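Local coordinates for protein ATP-dependent DNA helicase uvsW (Enterobacteria phage T4, PDB 1RIF) that couples ATP hydrolysis to unwinding of duplex DNA by 3'-5' translocation, and helps branch-migrate Holliday junctions and reorganise stalled replication forks, at residues I3-H8 / P83-K88; H12-C17 / N57-F62; S101-Y106 / Y180-H185; G158-I163 / M228-E233. The protein carries 1 engineered substitution. All coordinates share one frame; numbering follows the deposited sequence.

Interaction 1: residues I3-H8 / P83-K88; sequences IKVHFH and PQINEK
Phe7 and Gln84 meet across this contact with their backbones tethered to one carboxylate, that of Asp82, whose OD2 accepts the N-H of Phe7 and whose OD1 accepts that of Gln84. With the backbones held this way, the side chains stack flat. The Gln84 amide lies over one face of the Phe7 ring with its plane turned only 16° from the ring, and NE2 sits above the ring centre, 3.2 Å from Phe7 CZ. Lower down the chain, Gln84 CG makes a CH-pi contact, 4.3 Å from the centroid of the Phe7 ring. Gln84 reaches this far because its chain is stretched out, CG lying opposite the backbone N (chi1 -165°). Ile85 works from another direction. Its CG1 comes to the edge of the Phe7 ring, 4.2 Å from Phe7 CD1, while its tip, CD1, presses against Val5 CG1 at 3.6 Å, those two side chains crossing at about a right angle. Ile85 thus fills the apolar gap between Val5 and Phe7, and the Gln84 amide covers one face of the ring. The contact packs the turn after strand 79-81, on the way to helix 93-101, against strand 3-8 of the N-terminal sheet. Ile85 also touches Val13 of strand 12-16, Phe62 and Val65, while Phe10 meets the Phe7 ring edge-to-face.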
# COMPACT_ATOMS: atom_id res chain seq x y z
N ILE A 3 -21.72 -11.15 -11.94
CA ILE A 3 -20.53 -11.08 -11.12
C ILE A 3 -20.84 -10.53 -9.74
O ILE A 3 -21.48 -9.49 -9.60
CB ILE A 3 -19.48 -10.16 -11.78
CG1 ILE A 3 -19.09 -10.71 -13.15
CG2 ILE A 3 -18.27 -10.03 -10.88
CD1 ILE A 3 -18.18 -9.80 -13.93
N LYS A 4 -20.40 -11.25 -8.71
CA LYS A 4 -20.59 -10.83 -7.32
C LYS A 4 -19.21 -10.75 -6.69
O LYS A 4 -18.50 -11.75 -6.59
CB LYS A 4 -21.45 -11.83 -6.55
CG LYS A 4 -22.95 -11.65 -6.75
CD LYS A 4 -23.75 -12.55 -5.81
CE LYS A 4 -25.25 -12.30 -5.92
NZ LYS A 4 -26.06 -13.39 -5.29
N VAL A 5 -18.82 -9.55 -6.26
CA VAL A 5 -17.52 -9.36 -5.64
C VAL A 5 -17.66 -9.24 -4.12
O VAL A 5 -18.23 -8.27 -3.60
CB VAL A 5 -16.82 -8.12 -6.24
CG1 VAL A 5 -15.43 -7.96 -5.65
CG2 VAL A 5 -16.72 -8.26 -7.74
N HIS A 6 -17.13 -10.23 -3.42
CA HIS A 6 -17.21 -10.27 -1.97
C HIS A 6 -15.94 -9.82 -1.27
O HIS A 6 -14.84 -9.98 -1.77
CB HIS A 6 -17.54 -11.68 -1.48
CG HIS A 6 -18.84 -12.21 -1.98
ND1 HIS A 6 -18.97 -12.87 -3.18
CD2 HIS A 6 -20.09 -12.15 -1.45
CE1 HIS A 6 -20.23 -13.20 -3.38
NE2 HIS A 6 -20.94 -12.77 -2.34
N PHE A 7 -16.13 -9.27 -0.08
CA PHE A 7 -15.01 -8.83 0.71
C PHE A 7 -14.28 -10.11 1.16
O PHE A 7 -14.90 -11.15 1.36
CB PHE A 7 -15.52 -8.05 1.92
CG PHE A 7 -14.43 -7.43 2.75
CD1 PHE A 7 -13.97 -6.14 2.47
CD2 PHE A 7 -13.85 -8.13 3.80
CE1 PHE A 7 -12.95 -5.57 3.22
CE2 PHE A 7 -12.83 -7.57 4.56
CZ PHE A 7 -12.38 -6.29 4.26
N HIS A 8 -12.95 -10.02 1.28
CA HIS A 8 -12.10 -11.14 1.70
C HIS A 8 -10.81 -10.47 2.20
O HIS A 8 -9.84 -10.33 1.45
CB HIS A 8 -11.78 -12.04 0.49
CG HIS A 8 -10.86 -13.17 0.81
ND1 HIS A 8 -11.30 -14.36 1.36
CD2 HIS A 8 -9.51 -13.28 0.73
CE1 HIS A 8 -10.27 -15.15 1.60
NE2 HIS A 8 -9.17 -14.51 1.23
N PRO A 83 -20.68 -4.01 -0.42
CA PRO A 83 -20.56 -2.61 0.02
C PRO A 83 -19.35 -2.34 0.93
O PRO A 83 -18.84 -1.22 0.98
CB PRO A 83 -21.89 -2.35 0.71
CG PRO A 83 -22.25 -3.70 1.25
CD PRO A 83 -21.93 -4.60 0.10
N GLN A 84 -18.90 -3.37 1.65
CA GLN A 84 -17.76 -3.19 2.55
C GLN A 84 -16.49 -2.83 1.77
O GLN A 84 -15.58 -2.20 2.32
CB GLN A 84 -17.52 -4.46 3.35
CG GLN A 84 -16.61 -4.24 4.53
CD GLN A 84 -16.20 -5.52 5.21
OE1 GLN A 84 -16.91 -6.53 5.14
NE2 GLN A 84 -15.06 -5.49 5.88
N ILE A 85 -16.45 -3.21 0.50
CA ILE A 85 -15.31 -2.95 -0.37
C ILE A 85 -15.13 -1.48 -0.72
O ILE A 85 -14.00 -0.98 -0.78
CB ILE A 85 -15.42 -3.77 -1.68
CG1 ILE A 85 -15.31 -5.26 -1.36
CG2 ILE A 85 -14.35 -3.32 -2.68
CD1 ILE A 85 -15.53 -6.18 -2.57
N ASN A 86 -16.23 -0.78 -0.95
CA ASN A 86 -16.17 0.63 -1.33
C ASN A 86 -16.20 1.57 -0.13
O ASN A 86 -16.27 2.78 -0.30
CB ASN A 86 -17.33 0.96 -2.27
CG ASN A 86 -17.40 0.03 -3.47
OD1 ASN A 86 -16.44 -0.09 -4.23
ND2 ASN A 86 -18.54 -0.63 -3.64
N GLU A 87 -16.15 1.00 1.06
CA GLU A 87 -16.19 1.78 2.29
C GLU A 87 -15.06 2.81 2.40
O GLU A 87 -13.90 2.51 2.12
CB GLU A 87 -16.14 0.82 3.47
CG GLU A 87 -16.30 1.48 4.80
CD GLU A 87 -16.23 0.48 5.93
OE1 GLU A 87 -17.15 -0.37 6.04
OE2 GLU A 87 -15.25 0.54 6.71
N LYS A 88 -15.42 4.02 2.80
CA LYS A 88 -14.48 5.12 2.94
C LYS A 88 -14.39 5.53 4.41
O LYS A 88 -15.26 5.20 5.21
CB LYS A 88 -14.95 6.32 2.12
CG LYS A 88 -15.27 6.02 0.67
CD LYS A 88 -14.01 5.86 -0.15
CE LYS A 88 -14.34 5.58 -1.61
NZ LYS A 88 -13.12 5.56 -2.46

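Interaction 2: residues H12-C17 / N57-F62; sequences HVRIDC and NRLLPF
Val13 and Leu60 sit side by side on one face of the antiparallel pairing of strands 12-16 and 59-61, Val13 CG2 lying 4.0 Å from Leu60 CB. Beside them Ile15 slips its CD1 toward the same leucine, so Leu60 is flanked by two branched side chains. The other Val13 branch, CG1, rises over the face of the Phe62 ring, off centre toward its rim and 4.2 Å from Phe62 CD1; the two side chains cross nearly at right angles. On the reverse face Leu59 CD2 lodges against the aliphatic base of Arg14, 3.9 Å from its CB. At the end of the pairing the His12 ring lies beside the Leu60-Pro61 peptide, with CD2 3.6 Å from Pro61 CD. Its CG is placed beside the backbone N (chi1 -61°), which turns the ring along the partner strand. Underneath, Val13 and Leu60 exchange two backbone bonds of 2.8 Å (Val13 N to Leu60 O, Leu60 N to Val13 O), and Ile15 N adds a third to Arg58 O. The Arg58 side chain runs alongside strand 12-16 past Ile15, bent at chi3, bringing Ile15 O to the edge of its guanidinium; the bond from NE is weak, and its firmer partners are Glu18 O and the carboxylate of Glu19. The chemistry is thus divided by face: Val13, Ile15 and Leu60 belong to the apolar interior with Val65, Ile68 and Leu25, whereas the opposite face carries a charged pair, Arg14 NE to Asp16 OD1, at 3.2 Å.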
# COMPACT_ATOMS: atom_id res chain seq x y z
N HIS A 12 -7.11 -8.84 -0.66
CA HIS A 12 -7.85 -9.23 -1.87
C HIS A 12 -9.36 -9.24 -1.70
O HIS A 12 -9.88 -9.16 -0.60
CB HIS A 12 -7.47 -10.65 -2.31
CG HIS A 12 -6.03 -10.83 -2.66
ND1 HIS A 12 -5.03 -10.92 -1.71
CD2 HIS A 12 -5.41 -10.94 -3.86
CE1 HIS A 12 -3.87 -11.09 -2.31
NE2 HIS A 12 -4.07 -11.10 -3.62
N VAL A 13 -10.05 -9.35 -2.83
CA VAL A 13 -11.50 -9.47 -2.84
C VAL A 13 -11.73 -10.79 -3.56
O VAL A 13 -10.86 -11.24 -4.31
CB VAL A 13 -12.20 -8.33 -3.63
CG1 VAL A 13 -12.12 -7.04 -2.84
CG2 VAL A 13 -11.56 -8.17 -5.00
N ARG A 14 -12.87 -11.43 -3.33
CA ARG A 14 -13.16 -12.70 -3.98
C ARG A 14 -14.22 -12.50 -5.03
O ARG A 14 -15.21 -11.82 -4.79
CB ARG A 14 -13.64 -13.75 -2.98
CG ARG A 14 -13.83 -15.11 -3.60
CD ARG A 14 -14.39 -16.14 -2.64
NE ARG A 14 -15.83 -16.00 -2.46
CZ ARG A 14 -16.41 -15.47 -1.39
NH1 ARG A 14 -15.67 -15.01 -0.39
NH2 ARG A 14 -17.73 -15.42 -1.31
N ILE A 15 -14.02 -13.10 -6.20
CA ILE A 15 -14.99 -12.96 -7.28
C ILE A 15 -15.78 -14.25 -7.55
O ILE A 15 -15.20 -15.32 -7.67
CB ILE A 15 -14.31 -12.52 -8.58
CG1 ILE A 15 -13.44 -11.29 -8.32
CG2 ILE A 15 -15.37 -12.23 -9.64
CD1 ILE A 15 -12.72 -10.77 -9.54
N ASP A 16 -17.09 -14.10 -7.64
CA ASP A 16 -18.02 -15.21 -7.91
C ASP A 16 -18.59 -15.01 -9.29
O ASP A 16 -19.15 -13.97 -9.58
CB ASP A 16 -19.16 -15.20 -6.90
CG ASP A 16 -18.77 -15.80 -5.56
OD1 ASP A 16 -17.64 -15.52 -5.08
OD2 ASP A 16 -19.59 -16.55 -4.99
N CYS A 17 -18.44 -16.01 -10.15
CA CYS A 17 -18.94 -15.92 -11.51
C CYS A 17 -18.86 -17.28 -12.19
O CYS A 17 -18.50 -18.28 -11.57
CB CYS A 17 -18.09 -14.93 -12.30
SG CYS A 17 -16.37 -15.45 -12.44
N ASN A 57 -8.12 -19.16 -7.12
CA ASN A 57 -8.92 -19.10 -5.91
C ASN A 57 -9.92 -17.96 -6.09
O ASN A 57 -10.67 -17.63 -5.17
CB ASN A 57 -8.03 -18.82 -4.69
CG ASN A 57 -7.18 -20.01 -4.31
OD1 ASN A 57 -7.68 -20.99 -3.76
ND2 ASN A 57 -5.88 -19.93 -4.60
N ARG A 58 -9.92 -17.38 -7.28
CA ARG A 58 -10.81 -16.27 -7.62
C ARG A 58 -10.60 -15.07 -6.68
O ARG A 58 -11.54 -14.34 -6.37
CB ARG A 58 -12.27 -16.74 -7.58
CG ARG A 58 -12.61 -17.81 -8.63
CD ARG A 58 -14.07 -18.29 -8.50
NE ARG A 58 -14.95 -17.88 -9.60
CZ ARG A 58 -15.07 -18.52 -10.76
NH1 ARG A 58 -14.36 -19.61 -11.00
NH2 ARG A 58 -15.92 -18.09 -11.68
N LEU A 59 -9.35 -14.89 -6.25
CA LEU A 59 -8.99 -13.77 -5.38
C LEU A 59 -8.27 -12.74 -6.22
O LEU A 59 -7.39 -13.07 -7.01
CB LEU A 59 -8.08 -14.24 -4.25
CG LEU A 59 -8.69 -15.20 -3.22
CD1 LEU A 59 -7.64 -15.58 -2.20
CD2 LEU A 59 -9.87 -14.55 -2.54
N LEU A 60 -8.63 -11.47 -6.04
CA LEU A 60 -8.02 -10.38 -6.78
C LEU A 60 -7.47 -9.33 -5.82
O LEU A 60 -8.13 -8.96 -4.85
CB LEU A 60 -9.06 -9.74 -7.68
CG LEU A 60 -8.59 -8.54 -8.50
CD1 LEU A 60 -7.94 -9.03 -9.78
CD2 LEU A 60 -9.77 -7.65 -8.81
N PRO A 61 -6.24 -8.84 -6.06
CA PRO A 61 -5.77 -7.83 -5.11
C PRO A 61 -6.78 -6.68 -4.97
O PRO A 61 -7.30 -6.16 -5.97
CB PRO A 61 -4.41 -7.40 -5.68
CG PRO A 61 -4.36 -7.99 -7.05
CD PRO A 61 -5.17 -9.24 -6.98
N PHE A 62 -7.07 -6.33 -3.72
CA PHE A 62 -8.04 -5.29 -3.37
C PHE A 62 -7.96 -4.04 -4.24
O PHE A 62 -8.97 -3.61 -4.82
CB PHE A 62 -7.84 -4.90 -1.90
CG PHE A 62 -9.06 -4.32 -1.24
CD1 PHE A 62 -9.65 -4.97 -0.17
CD2 PHE A 62 -9.58 -3.10 -1.66
CE1 PHE A 62 -10.76 -4.42 0.48
CE2 PHE A 62 -10.69 -2.53 -1.01
CZ PHE A 62 -11.27 -3.20 0.06

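Interaction 3: residues S101-Y106 / Y180-H185; sequences SKLEIY and YRLFSH
Tyr106 and Arg181 supply the aromatic part of the contact. The guanidinium lies flat on the ring, planes 6° apart and centres 3.6 Å apart, in a cation-pi stack with CZ shifted toward the rim. Arg181 CD also comes down on the same ring, 3.3 Å from Tyr106 CD1. The arginine chain is extended from CG to NE, which carries the flat group across the ring, and Gly108 O accepts a hydrogen bond from NH2 and helps fix its rotation. Arg111 makes a further cation-pi contact with the tyrosine.

The polar links are few. Tyr106 N donates to Tyr180 O at 3.0 Å, with the donor 29° from the carbonyl plane. A water bridges the two backbones, giving one hydrogen bond to Glu104 O at 2.7 Å and another to Arg181 O at 3.0 Å.

Apolar contacts fill in below: Ile105 CG2 packs 3.8 Å from Tyr180 CD2, and Leu182 CD2 touches both Leu103 CD2 and Ile105 CG1.

Arg181 has positive phi (80°) where the chain leaves helix 167-180, and its side chain turns toward the connection between helix 93-101 and strand 106-107. Helix 141-155 lies alongside, touching Leu103 through Leu147 and Leu182 through Ala146. Tyr180 OH is hydrogen-bonded to Ser142 OG, in the predicted ATP-binding segment at the start of that helix.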
# COMPACT_ATOMS: atom_id res chain seq x y z
N SER A 101 -5.25 21.04 13.17
CA SER A 101 -4.96 22.23 13.94
C SER A 101 -4.58 21.95 15.39
O SER A 101 -4.10 22.84 16.08
CB SER A 101 -6.15 23.20 13.89
OG SER A 101 -7.30 22.63 14.49
N LYS A 102 -4.78 20.72 15.86
CA LYS A 102 -4.42 20.39 17.24
C LYS A 102 -2.99 19.85 17.32
O LYS A 102 -2.43 19.68 18.41
CB LYS A 102 -5.40 19.37 17.82
CG LYS A 102 -5.26 17.94 17.31
CD LYS A 102 -4.42 17.11 18.26
CE LYS A 102 -4.30 15.66 17.80
NZ LYS A 102 -5.60 14.94 17.85
N LEU A 103 -2.40 19.60 16.17
CA LEU A 103 -1.04 19.08 16.10
C LEU A 103 -0.01 20.21 16.19
O LEU A 103 -0.22 21.29 15.65
CB LEU A 103 -0.85 18.34 14.77
CG LEU A 103 -1.83 17.21 14.44
CD1 LEU A 103 -1.62 16.75 13.01
CD2 LEU A 103 -1.64 16.04 15.40
N GLU A 104 1.10 19.94 16.89
CA GLU A 104 2.18 20.92 17.01
C GLU A 104 3.39 20.29 16.34
O GLU A 104 4.15 19.56 16.97
CB GLU A 104 2.48 21.21 18.49
CG GLU A 104 1.24 21.54 19.32
CD GLU A 104 1.57 22.26 20.61
OE1 GLU A 104 2.60 21.92 21.25
OE2 GLU A 104 0.80 23.17 21.00
N ILE A 105 3.55 20.57 15.05
CA ILE A 105 4.65 20.01 14.26
C ILE A 105 5.86 20.93 14.30
O ILE A 105 5.73 22.15 14.22
CB ILE A 105 4.20 19.79 12.80
CG1 ILE A 105 2.92 18.95 12.79
CG2 ILE A 105 5.27 19.06 12.02
CD1 ILE A 105 2.28 18.83 11.43
N TYR A 106 7.05 20.33 14.40
CA TYR A 106 8.29 21.11 14.47
C TYR A 106 9.34 20.75 13.44
O TYR A 106 9.23 19.78 12.69
CB TYR A 106 8.94 20.96 15.86
CG TYR A 106 8.15 21.51 17.02
CD1 TYR A 106 7.00 20.86 17.48
CD2 TYR A 106 8.56 22.67 17.67
CE1 TYR A 106 6.27 21.36 18.57
CE2 TYR A 106 7.83 23.18 18.76
CZ TYR A 106 6.70 22.51 19.20
OH TYR A 106 5.99 23.00 20.27
N TYR A 180 9.61 15.95 13.95
CA TYR A 180 8.29 16.59 13.82
C TYR A 180 7.61 16.66 15.18
O TYR A 180 6.79 17.55 15.45
CB TYR A 180 7.41 15.78 12.87
CG TYR A 180 7.85 15.82 11.43
CD1 TYR A 180 7.88 14.65 10.67
CD2 TYR A 180 8.22 17.02 10.82
CE1 TYR A 180 8.26 14.68 9.34
CE2 TYR A 180 8.61 17.05 9.49
CZ TYR A 180 8.63 15.88 8.76
OH TYR A 180 9.01 15.89 7.44
N ARG A 181 7.96 15.67 16.01
CA ARG A 181 7.44 15.50 17.36
C ARG A 181 6.07 14.84 17.36
O ARG A 181 5.30 14.99 18.31
CB ARG A 181 7.39 16.83 18.10
CG ARG A 181 8.75 17.47 18.24
CD ARG A 181 8.73 18.61 19.24
NE ARG A 181 9.88 19.48 19.06
CZ ARG A 181 10.19 20.48 19.88
NH1 ARG A 181 9.42 20.72 20.93
NH2 ARG A 181 11.25 21.24 19.64
N LEU A 182 5.78 14.11 16.29
CA LEU A 182 4.51 13.38 16.19
C LEU A 182 4.72 11.99 16.79
O LEU A 182 3.75 11.30 17.14
CB LEU A 182 4.07 13.28 14.72
CG LEU A 182 3.72 14.60 14.04
CD1 LEU A 182 3.52 14.39 12.55
CD2 LEU A 182 2.47 15.19 14.67
N PHE A 183 5.98 11.59 16.92
CA PHE A 183 6.35 10.29 17.49
C PHE A 183 7.63 10.42 18.31
O PHE A 183 8.38 11.38 18.17
CB PHE A 183 6.62 9.26 16.37
CG PHE A 183 5.43 8.93 15.52
CD1 PHE A 183 5.06 9.77 14.47
CD2 PHE A 183 4.67 7.80 15.78
CE1 PHE A 183 3.94 9.48 13.69
CE2 PHE A 183 3.54 7.50 15.01
CZ PHE A 183 3.18 8.35 13.96
N SER A 184 7.86 9.43 19.17
CA SER A 184 9.08 9.36 19.98
C SER A 184 9.81 8.10 19.50
O SER A 184 9.19 7.23 18.87
CB SER A 184 8.73 9.22 21.47
OG SER A 184 8.11 7.98 21.72
N HIS A 185 11.11 7.99 19.75
CA HIS A 185 11.86 6.82 19.29
C HIS A 185 11.39 5.49 19.85
O HIS A 185 11.40 4.47 19.14
CB HIS A 185 13.36 6.98 19.54
CG HIS A 185 14.06 7.68 18.41
ND1 HIS A 185 14.55 8.97 18.52
CD2 HIS A 185 14.29 7.30 17.14
CE1 HIS A 185 15.05 9.34 17.36
NE2 HIS A 185 14.90 8.35 16.50
O HOH W 1 4.07 17.67 18.84

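Interaction 4: residues G158-I163 / M228-E233; sequences GKILII and MMMNDE
Ile163 and Met230 share the shortest backbone bond between these parallel strands, Ile163 N to Met230 O at 2.6 Å and nearly straight (173°). Bonds alternate on either side of it: Leu161 N to Met228 O at 2.9 Å, Met230 N to Leu161 O at 2.8 Å, and Asp232 N to Ile163 O at 3.1 Å, with only a weak one at the Lys159 end. Around this, Ile160 and Met230 lie side by side on one face of the sheet. Met230 CE touches Ile160 CG2 at 3.5 Å, its chain bent at chi3, and Met228 CG leans on Ile160 CG2 as well. On the other face Leu161 CD1 rests 3.9 Å from Met229 CG, and Met229 then bends at chi2 and chi3, which sends its sulfur toward Ile163 CD1.

Farther out, Tyr152 of helix 141-155 covers Ile160 and Met228, while Met275 and Phe276 of helix 269-276 cover Met229. These are central strands of the parallel RecA-like sheet, and strand 226-232 runs into the predicted DEAH-box motif, as Walker B strands do in this superfamily. Asp232 and Glu233 both form salt bridges to Arg141 of the predicted ATP-binding segment, probably the engineered substitution (in place of the P-loop lysine), and the bridges need not be native. The apolar strand pair thus probably presents two acidic groups at its C-terminal end, beside the predicted ATP site.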
# COMPACT_ATOMS: atom_id res chain seq x y z
N GLY A 158 -3.89 -1.43 15.51
CA GLY A 158 -2.80 -2.17 14.89
C GLY A 158 -1.46 -1.45 14.85
O GLY A 158 -1.20 -0.52 15.62
N LYS A 159 -0.58 -1.90 13.95
CA LYS A 159 0.73 -1.29 13.79
C LYS A 159 0.83 -0.68 12.40
O LYS A 159 -0.02 -0.92 11.54
CB LYS A 159 1.83 -2.31 13.97
CG LYS A 159 2.10 -2.69 15.41
CD LYS A 159 3.30 -3.59 15.49
CE LYS A 159 3.67 -3.90 16.93
NZ LYS A 159 4.84 -4.83 16.96
N ILE A 160 1.88 0.11 12.19
CA ILE A 160 2.13 0.76 10.91
C ILE A 160 3.48 0.28 10.36
O ILE A 160 4.50 0.32 11.06
CB ILE A 160 2.17 2.32 11.05
CG1 ILE A 160 0.90 2.83 11.73
CG2 ILE A 160 2.30 2.96 9.68
CD1 ILE A 160 1.14 3.41 13.13
N LEU A 161 3.47 -0.20 9.11
CA LEU A 161 4.68 -0.68 8.44
C LEU A 161 5.05 0.35 7.39
O LEU A 161 4.23 0.70 6.54
CB LEU A 161 4.44 -2.01 7.73
CG LEU A 161 5.60 -2.98 7.43
CD1 LEU A 161 5.33 -3.65 6.10
CD2 LEU A 161 6.95 -2.29 7.38
N ILE A 162 6.29 0.85 7.45
CA ILE A 162 6.77 1.82 6.49
C ILE A 162 7.98 1.20 5.81
O ILE A 162 8.94 0.83 6.47
CB ILE A 162 7.16 3.13 7.19
CG1 ILE A 162 5.99 3.61 8.05
CG2 ILE A 162 7.53 4.20 6.15
CD1 ILE A 162 6.31 4.83 8.86
N ILE A 163 7.91 1.06 4.48
CA ILE A 163 9.00 0.47 3.70
C ILE A 163 9.78 1.56 2.96
O ILE A 163 9.20 2.35 2.24
CB ILE A 163 8.44 -0.57 2.67
CG1 ILE A 163 7.59 -1.62 3.40
CG2 ILE A 163 9.58 -1.25 1.91
CD1 ILE A 163 6.94 -2.68 2.49
N MET A 228 -1.85 -0.36 8.74
CA MET A 228 -1.46 0.61 7.73
C MET A 228 -0.05 0.29 7.25
O MET A 228 0.79 -0.12 8.03
CB MET A 228 -1.51 2.03 8.29
CG MET A 228 -1.06 3.10 7.30
SD MET A 228 -1.04 4.77 8.00
CE MET A 228 -2.79 5.20 7.91
N MET A 229 0.19 0.48 5.96
CA MET A 229 1.49 0.22 5.35
C MET A 229 1.76 1.28 4.29
O MET A 229 0.87 1.66 3.53
CB MET A 229 1.53 -1.19 4.73
CG MET A 229 2.83 -1.57 4.01
SD MET A 229 2.99 -0.96 2.29
CE MET A 229 1.82 -2.00 1.44
N MET A 230 2.99 1.77 4.26
CA MET A 230 3.43 2.77 3.31
C MET A 230 4.76 2.37 2.69
O MET A 230 5.64 1.81 3.36
CB MET A 230 3.63 4.13 4.00
CG MET A 230 2.40 4.74 4.62
SD MET A 230 2.92 6.05 5.75
CE MET A 230 2.20 5.51 7.27
N ASN A 231 4.92 2.68 1.41
CA ASN A 231 6.16 2.41 0.70
C ASN A 231 6.57 3.67 -0.07
O ASN A 231 5.94 4.03 -1.07
CB ASN A 231 5.99 1.22 -0.26
CG ASN A 231 7.26 0.91 -1.06
OD1 ASN A 231 8.38 1.22 -0.63
ND2 ASN A 231 7.09 0.29 -2.21
N ASP A 232 7.58 4.36 0.44
CA ASP A 232 8.08 5.56 -0.21
C ASP A 232 8.96 5.11 -1.38
O ASP A 232 9.86 4.30 -1.19
CB ASP A 232 8.88 6.40 0.80
CG ASP A 232 9.23 7.78 0.26
OD1 ASP A 232 8.33 8.50 -0.23
OD2 ASP A 232 10.42 8.16 0.33
N GLU A 233 8.68 5.64 -2.57
CA GLU A 233 9.39 5.28 -3.80
C GLU A 233 8.91 3.90 -4.21
O GLU A 233 9.71 3.01 -4.52
CB GLU A 233 10.91 5.25 -3.60
CG GLU A 233 11.52 6.57 -3.23
CD GLU A 233 11.40 7.59 -4.34
OE1 GLU A 233 10.26 7.90 -4.75
OE2 GLU A 233 12.44 8.10 -4.80

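Overall arrangement
The chain holds the N-terminal domain and the first, ATP-binding RecA-like domain of the helicase. Interaction 4 is the true core, a parallel strand pair about 7 Å from the centre of the chain; the other three are partly buried. Interactions 1 and 2 share the N-terminal sheet, where strands 3-8 and 12-16 are neighbours. Yet interaction 2 is held by sheet bonds and interaction 1 by side-chain packing, without hydrogen bonds between its segments. Interaction 3, about 39 Å from interaction 2 between centres, trades sheet pairing for a cation-pi stack and a bridging water. Interactions 3 and 4 both border helix 141-155, and each touches the predicted ATP-binding segment, through Ser142 and Arg141 respectively.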